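Local coordinates for protein phosphodiesterase MJ0936 (Methanocaldococcus jannaschii, PDB 2AHD) that belongs to the calcineurin-like phosphoesterase superfamily, whose members are typically metal-dependent enzymes built on a layered alpha/beta fold, at residues D8-L13 against D36-F41. Sequence-based numbering, arbitrary orientation.
Sequences DTHDHL and DFVSLF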
ATOM      1  N   ASP A   8       2.080   6.564  -1.464  1.00 54.57           N
ATOM      2  CA  ASP A   8       2.625   7.911  -1.644  1.00 55.63           C
ATOM      3  C   ASP A   8       3.150   8.497  -0.339  1.00 55.45           C
ATOM      4  O   ASP A   8       2.486   9.324   0.276  1.00 56.65           O
ATOM      5  CB  ASP A   8       1.550   8.858  -2.191  1.00 54.89           C
ATOM      6  CG  ASP A   8       0.690   8.216  -3.244  1.00 55.90           C
ATOM      7  OD1 ASP A   8       1.245   7.765  -4.252  1.00 58.11           O
ATOM      8  OD2 ASP A   8      -0.547   8.157  -3.065  1.00 58.40           O
ATOM      9  N   THR A   9       4.333   8.079   0.083  1.00 54.72           N
ATOM     10  CA  THR A   9       4.912   8.600   1.308  1.00 55.38           C
ATOM     11  C   THR A   9       5.813   9.797   1.002  1.00 56.27           C
ATOM     12  O   THR A   9       6.040  10.658   1.854  1.00 56.44           O
ATOM     13  CB  THR A   9       5.719   7.532   2.015  1.00 55.26           C
ATOM     14  OG1 THR A   9       6.589   6.896   1.069  1.00 55.41           O
ATOM     15  CG2 THR A   9       4.795   6.517   2.644  1.00 54.26           C
ATOM     16  N   HIS A  10       6.332   9.839  -0.221  1.00 56.22           N
ATOM     17  CA  HIS A  10       7.184  10.928  -0.683  1.00 55.05           C
ATOM     18  C   HIS A  10       8.259  11.419   0.273  1.00 55.33           C
ATOM     19  O   HIS A  10       8.332  12.602   0.596  1.00 55.44           O
ATOM     20  CB  HIS A  10       6.301  12.083  -1.113  1.00 56.09           C
ATOM     21  CG  HIS A  10       5.329  11.712  -2.186  1.00 57.61           C
ATOM     22  ND1 HIS A  10       5.698  11.583  -3.506  1.00 58.87           N
ATOM     23  CD2 HIS A  10       4.026  11.348  -2.122  1.00 60.10           C
ATOM     24  CE1 HIS A  10       4.665  11.150  -4.210  1.00 60.48           C
ATOM     25  NE2 HIS A  10       3.638  10.997  -3.394  1.00 61.47           N
ATOM     26  N   ASP A  11       9.094  10.490   0.721  1.00 56.80           N
ATOM     27  CA  ASP A  11      10.210  10.794   1.608  1.00 56.65           C
ATOM     28  C   ASP A  11       9.905  11.433   2.967  1.00 57.03           C
ATOM     29  O   ASP A  11      10.834  11.775   3.718  1.00 56.56           O
ATOM     30  CB  ASP A  11      11.199  11.668   0.853  1.00 55.70           C
ATOM     31  CG  ASP A  11      11.730  10.994  -0.382  1.00 55.13           C
ATOM     32  OD1 ASP A  11      11.540   9.769  -0.513  1.00 55.85           O
ATOM     33  OD2 ASP A  11      12.349  11.680  -1.214  1.00 55.46           O
ATOM     34  N   HIS A  12       8.622  11.584   3.291  1.00 55.74           N
ATOM     35  CA  HIS A  12       8.237  12.187   4.558  1.00 55.78           C
ATOM     36  C   HIS A  12       8.585  11.264   5.709  1.00 56.89           C
ATOM     37  O   HIS A  12       7.718  10.577   6.249  1.00 57.57           O
ATOM     38  CB  HIS A  12       6.747  12.470   4.552  1.00 55.26           C
ATOM     39  CG  HIS A  12       6.305  13.385   5.644  1.00 54.67           C
ATOM     40  ND1 HIS A  12       5.337  14.347   5.463  1.00 54.91           N
ATOM     41  CD2 HIS A  12       6.687  13.475   6.936  1.00 54.79           C
ATOM     42  CE1 HIS A  12       5.141  14.991   6.596  1.00 54.89           C
ATOM     43  NE2 HIS A  12       5.949  14.480   7.507  1.00 54.60           N
ATOM     44  N   LEU A  13       9.852  11.260   6.107  1.00 57.24           N
ATOM     45  CA  LEU A  13      10.296  10.368   7.169  1.00 58.33           C
ATOM     46  C   LEU A  13       9.432  10.305   8.429  1.00 58.47           C
ATOM     47  O   LEU A  13       9.100   9.225   8.896  1.00 58.09           O
ATOM     48  CB  LEU A  13      11.747  10.670   7.519  1.00 58.04           C
ATOM     49  CG  LEU A  13      12.676  10.206   6.392  1.00 57.68           C
ATOM     50  CD1 LEU A  13      14.119  10.482   6.750  1.00 57.34           C
ATOM     51  CD2 LEU A  13      12.467   8.719   6.148  1.00 56.73           C
ATOM     52  N   ASP A  36       4.705   6.021  -4.050  1.00 63.87           N
ATOM     53  CA  ASP A  36       6.093   6.390  -4.220  1.00 63.70           C
ATOM     54  C   ASP A  36       6.751   6.549  -2.852  1.00 63.43           C
ATOM     55  O   ASP A  36       6.394   7.443  -2.085  1.00 63.03           O
ATOM     56  CB  ASP A  36       6.239   7.729  -4.980  1.00 63.21           C
ATOM     57  CG  ASP A  36       5.314   7.854  -6.189  1.00 62.18           C
ATOM     58  OD1 ASP A  36       4.306   8.592  -6.095  1.00 62.94           O
ATOM     59  OD2 ASP A  36       5.597   7.237  -7.230  1.00 59.08           O
ATOM     60  N   PHE A  37       7.682   5.661  -2.521  1.00 63.55           N
ATOM     61  CA  PHE A  37       8.417   5.813  -1.262  1.00 63.17           C
ATOM     62  C   PHE A  37       9.199   6.982  -1.759  1.00 62.88           C
ATOM     63  O   PHE A  37       9.406   7.985  -1.072  1.00 61.72           O
ATOM     64  CB  PHE A  37       9.407   4.672  -1.046  1.00 61.99           C
ATOM     65  CG  PHE A  37       8.857   3.334  -1.368  1.00 58.95           C
ATOM     66  CD1 PHE A  37       8.562   2.997  -2.678  1.00 57.59           C
ATOM     67  CD2 PHE A  37       8.602   2.418  -0.352  1.00 58.15           C
ATOM     68  CE1 PHE A  37       8.013   1.767  -2.971  1.00 58.62           C
ATOM     69  CE2 PHE A  37       8.055   1.188  -0.634  1.00 57.35           C
ATOM     70  CZ  PHE A  37       7.758   0.858  -1.944  1.00 57.65           C
ATOM     71  N   VAL A  38       9.606   6.763  -3.013  1.00 63.19           N
ATOM     72  CA  VAL A  38      10.357   7.660  -3.857  1.00 62.58           C
ATOM     73  C   VAL A  38      11.862   7.509  -3.736  1.00 62.71           C
ATOM     74  O   VAL A  38      12.489   7.002  -4.658  1.00 64.08           O
ATOM     75  CB  VAL A  38       9.925   9.112  -3.628  1.00 62.55           C
ATOM     76  CG1 VAL A  38      11.117  10.014  -3.679  1.00 62.01           C
ATOM     77  CG2 VAL A  38       8.906   9.512  -4.673  1.00 60.20           C
ATOM     78  N   SER A  39      12.444   7.926  -2.612  1.00 62.04           N
ATOM     79  CA  SER A  39      13.887   7.853  -2.442  1.00 61.43           C
ATOM     80  C   SER A  39      14.357   6.592  -1.743  1.00 62.66           C
ATOM     81  O   SER A  39      13.671   6.064  -0.873  1.00 63.76           O
ATOM     82  CB  SER A  39      14.384   9.074  -1.677  1.00 59.87           C
ATOM     83  OG  SER A  39      14.268  10.245  -2.453  1.00 58.71           O
ATOM     84  N   LEU A  40      15.545   6.125  -2.119  1.00 63.68           N
ATOM     85  CA  LEU A  40      16.136   4.917  -1.548  1.00 64.04           C
ATOM     86  C   LEU A  40      16.235   4.921  -0.040  1.00 63.85           C
ATOM     87  O   LEU A  40      15.888   3.928   0.599  1.00 63.69           O
ATOM     88  CB  LEU A  40      17.534   4.677  -2.127  1.00 64.52           C
ATOM     89  CG  LEU A  40      17.643   3.587  -3.197  1.00 64.34           C
ATOM     90  CD1 LEU A  40      19.016   3.594  -3.847  1.00 62.45           C
ATOM     91  CD2 LEU A  40      17.347   2.252  -2.546  1.00 64.16           C
ATOM     92  N   PHE A  41      16.702   6.025   0.534  1.00 63.66           N
ATOM     93  CA  PHE A  41      16.856   6.084   1.982  1.00 63.76           C
ATOM     94  C   PHE A  41      15.583   5.741   2.725  1.00 65.11           C
ATOM     95  O   PHE A  41      15.612   5.445   3.915  1.00 65.13           O
ATOM     96  CB  PHE A  41      17.408   7.454   2.432  1.00 62.79           C
ATOM     97  CG  PHE A  41      16.529   8.633   2.106  1.00 61.99           C
ATOM     98  CD1 PHE A  41      15.406   8.916   2.867  1.00 61.64           C
ATOM     99  CD2 PHE A  41      16.846   9.480   1.048  1.00 62.89           C
ATOM    100  CE1 PHE A  41      14.611  10.023   2.582  1.00 61.96           C
ATOM    101  CE2 PHE A  41      16.056  10.590   0.755  1.00 63.07           C
ATOM    102  CZ  PHE A  41      14.937  10.862   1.523  1.00 61.38           C
TER
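The backbone oxygen of Asp36 is gripped by two successive amides: Thr9 N lies 3.1 Å from Asp36 O and above the carbonyl plane, while His10 N, 3.0 Å from Asp36 O, meets it almost end-on with an N-H...O angle of 161°. These are loops following the neighbouring parallel strands 3-6 and 30-33 of a calcineurin-like phosphoesterase fold, whose sequence signatures Asp-x-His and Gly-Asp supply Asp8, His10 and Asp36, the residue types that in relatives hold metal ions. Within a type I' turn from Thr9 to His12, Asp11 N bonds Phe37 O at 3.1 Å.

Aspartate suits position 11 because its short carboxylate can clasp Ser39 with both oxygens. OD1 of Asp11 takes Ser39 N on its syn lone pair at 2.9 Å, and OD2 of Asp11 receives the Ser39 hydroxyl, OG, at 2.7 Å. A chi1 of -60° sets CG of Asp11 anti to the carbonyl carbon and swings the carboxylate across to Ser39. Asp8 and Asp36 converge at their OD1 atoms, 3.7 Å apart, as ligands do around a metal site in relatives; His120 N bonds Asp8 OD1 and Asn60 N bonds Asp36 OD2. The His10 ring has Asp36 O over one face, lies with its plane 50° from the Asp36 carboxylate, and meets the ring of His122. At the outer end, Leu13 CD1 approaches the Phe41 ring obliquely, 4.2 Å from Phe41 CE1.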